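Local atomic coordinates of short chain dehydrogenase (Rhodopseudomonas palustris, PDB entry 3H7A), a protein that probably catalyses an NAD(P)-dependent oxidation or reduction, as short-chain dehydrogenases do. Residues I23-A28 against A49-A54. Sequence-based numbering, arbitrary orientation.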
loop_
_atom_site.group_PDB
_atom_site.type_symbol
_atom_site.label_atom_id
_atom_site.label_comp_id
_atom_site.label_asym_id
_atom_site.label_seq_id
_atom_site.Cartn_x
_atom_site.Cartn_y
_atom_site.Cartn_z
ATOM N N ILE B 23 -16.366 -17.271 16.794
ATOM C CA ILE B 23 -16.292 -17.844 15.451
ATOM C C ILE B 23 -16.888 -19.255 15.467
ATOM O O ILE B 23 -17.696 -19.598 14.604
ATOM C CB ILE B 23 -14.840 -17.873 14.906
ATOM C CG1 ILE B 23 -14.319 -16.451 14.664
ATOM C CG2 ILE B 23 -14.784 -18.656 13.629
ATOM C CD1 ILE B 23 -12.807 -16.382 14.444
ATOM N N ALA B 24 -16.506 -20.045 16.471
ATOM C CA ALA B 24 -16.995 -21.413 16.632
ATOM C C ALA B 24 -18.512 -21.409 16.826
ATOM O O ALA B 24 -19.212 -22.139 16.128
ATOM C CB ALA B 24 -16.286 -22.102 17.797
ATOM N N LYS B 25 -19.005 -20.551 17.726
ATOM C CA LYS B 25 -20.451 -20.361 17.952
ATOM C C LYS B 25 -21.201 -20.048 16.661
ATOM O O LYS B 25 -22.252 -20.622 16.413
ATOM C CB LYS B 25 -20.736 -19.247 18.983
ATOM C CG LYS B 25 -20.411 -19.570 20.450
ATOM C CD LYS B 25 -20.887 -18.429 21.385
ATOM C CE LYS B 25 -20.015 -18.325 22.633
ATOM N NZ LYS B 25 -20.501 -17.337 23.656
ATOM N N LYS B 26 -20.651 -19.154 15.839
ATOM C CA LYS B 26 -21.299 -18.731 14.585
ATOM C C LYS B 26 -21.392 -19.843 13.546
ATOM O O LYS B 26 -22.463 -20.080 12.987
ATOM C CB LYS B 26 -20.602 -17.489 13.984
ATOM C CG LYS B 26 -21.195 -16.959 12.662
ATOM C CD LYS B 26 -22.708 -16.691 12.742
ATOM C CE LYS B 26 -23.118 -15.561 11.820
ATOM N NZ LYS B 26 -24.505 -15.717 11.313
ATOM N N PHE B 27 -20.280 -20.521 13.286
ATOM C CA PHE B 27 -20.291 -21.576 12.289
ATOM C C PHE B 27 -21.075 -22.804 12.736
ATOM O O PHE B 27 -21.683 -23.473 11.899
ATOM C CB PHE B 27 -18.878 -21.900 11.813
ATOM C CG PHE B 27 -18.344 -20.875 10.852
ATOM C CD1 PHE B 27 -18.487 -21.052 9.474
ATOM C CD2 PHE B 27 -17.752 -19.704 11.323
ATOM C CE1 PHE B 27 -18.021 -20.092 8.577
ATOM C CE2 PHE B 27 -17.285 -18.738 10.443
ATOM C CZ PHE B 27 -17.412 -18.930 9.064
ATOM N N ALA B 28 -21.099 -23.063 14.048
ATOM C CA ALA B 28 -21.932 -24.131 14.596
ATOM C C ALA B 28 -23.409 -23.763 14.512
ATOM O O ALA B 28 -24.236 -24.631 14.256
ATOM C CB ALA B 28 -21.540 -24.461 16.021
ATOM N N ALA B 49 -20.325 -26.986 25.878
ATOM C CA ALA B 49 -21.602 -27.000 26.600
ATOM C C ALA B 49 -22.592 -25.987 26.033
ATOM O O ALA B 49 -23.739 -26.329 25.783
ATOM C CB ALA B 49 -21.378 -26.750 28.083
ATOM N N GLU B 50 -22.123 -24.761 25.812
ATOM C CA GLU B 50 -22.929 -23.680 25.256
ATOM C C GLU B 50 -23.387 -23.944 23.823
ATOM O O GLU B 50 -24.533 -23.672 23.479
ATOM C CB GLU B 50 -22.138 -22.372 25.309
ATOM C CG GLU B 50 -22.952 -21.124 25.009
ATOM C CD GLU B 50 -22.154 -19.836 25.165
ATOM O OE1 GLU B 50 -20.955 -19.897 25.536
ATOM O OE2 GLU B 50 -22.737 -18.756 24.910
ATOM N N ILE B 51 -22.486 -24.454 22.989
ATOM C CA ILE B 51 -22.817 -24.761 21.597
ATOM C C ILE B 51 -23.813 -25.935 21.506
ATOM O O ILE B 51 -24.807 -25.853 20.778
ATOM C CB ILE B 51 -21.536 -25.001 20.742
ATOM C CG1 ILE B 51 -20.816 -23.670 20.468
ATOM C CG2 ILE B 51 -21.868 -25.725 19.440
ATOM C CD1 ILE B 51 -19.540 -23.806 19.616
ATOM N N GLU B 52 -23.562 -26.993 22.279
ATOM C CA GLU B 52 -24.411 -28.198 22.273
ATOM C C GLU B 52 -25.809 -27.974 22.855
ATOM O O GLU B 52 -26.773 -28.564 22.369
ATOM C CB GLU B 52 -23.724 -29.373 22.981
ATOM C CG GLU B 52 -22.611 -30.038 22.168
ATOM C CD GLU B 52 -21.868 -31.131 22.939
ATOM O OE1 GLU B 52 -22.008 -31.207 24.181
ATOM O OE2 GLU B 52 -21.122 -31.905 22.301
ATOM N N ALA B 53 -25.913 -27.120 23.878
ATOM C CA ALA B 53 -27.211 -26.758 24.466
ATOM C C ALA B 53 -28.080 -25.960 23.504
ATOM O O ALA B 53 -29.301 -26.037 23.564
ATOM C CB ALA B 53 -27.028 -25.992 25.778
ATOM N N ALA B 54 -27.449 -25.206 22.610
ATOM C CA ALA B 54 -28.175 -24.476 21.578
ATOM C C ALA B 54 -28.475 -25.320 20.334
ATOM O O ALA B 54 -29.052 -24.817 19.376
ATOM C CB ALA B 54 -27.427 -23.202 21.197
#
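Lys25 and Glu50 reach each other through two extended side chains: CG of Lys25 stands anti to its carbonyl carbon (chi1 -72°), whereas CG of Glu50 is anti to the backbone N (chi1 -169°), and both chains are extended beyond CG. The ammonium group forms a salt bridge with the carboxylate, Lys25 NZ lying 2.9 Å from Glu50 OE2, which it meets from above the carboxylate plane, 37° out of it. A second, weak hydrogen bond joins Lys25 NZ to Glu50 OE1 at 3.2 Å, so the ammonium favours OE2 and is held only loosely by OE1. The same ammonium also pairs with Glu22, one turn earlier on helix 18-29.

Beside this bridge, Ile51 points from helix 45-53 toward helix 18-29. Its CD1 rests against the backbone, 3.8 Å from Lys25 N, and approaches Ala24 CB at 4.1 Å. The other branch, Ile51 CG2, packs on Ala28 CB at 3.7 Å, while Ile51 CG1 meets the aliphatic stem of Lys25 at CG. With only methyl groups at Ala24 and Ala28, the branched side chain can come right up to the helix. The two short helical segments run nearly parallel, with axes 10.3 Å apart, as expected for neighbouring helices on one face of a Rossmann-fold sheet. Strand 33-38 links them in sequence, and its Val34 touches both Ala24 and Ala28.

Ile51 thus supplies a buried apolar contact bordered by an ionic one, and a lysine shared between Glu22 and Glu50 probably lowers the repulsion between the two carboxylates, without neutralising both.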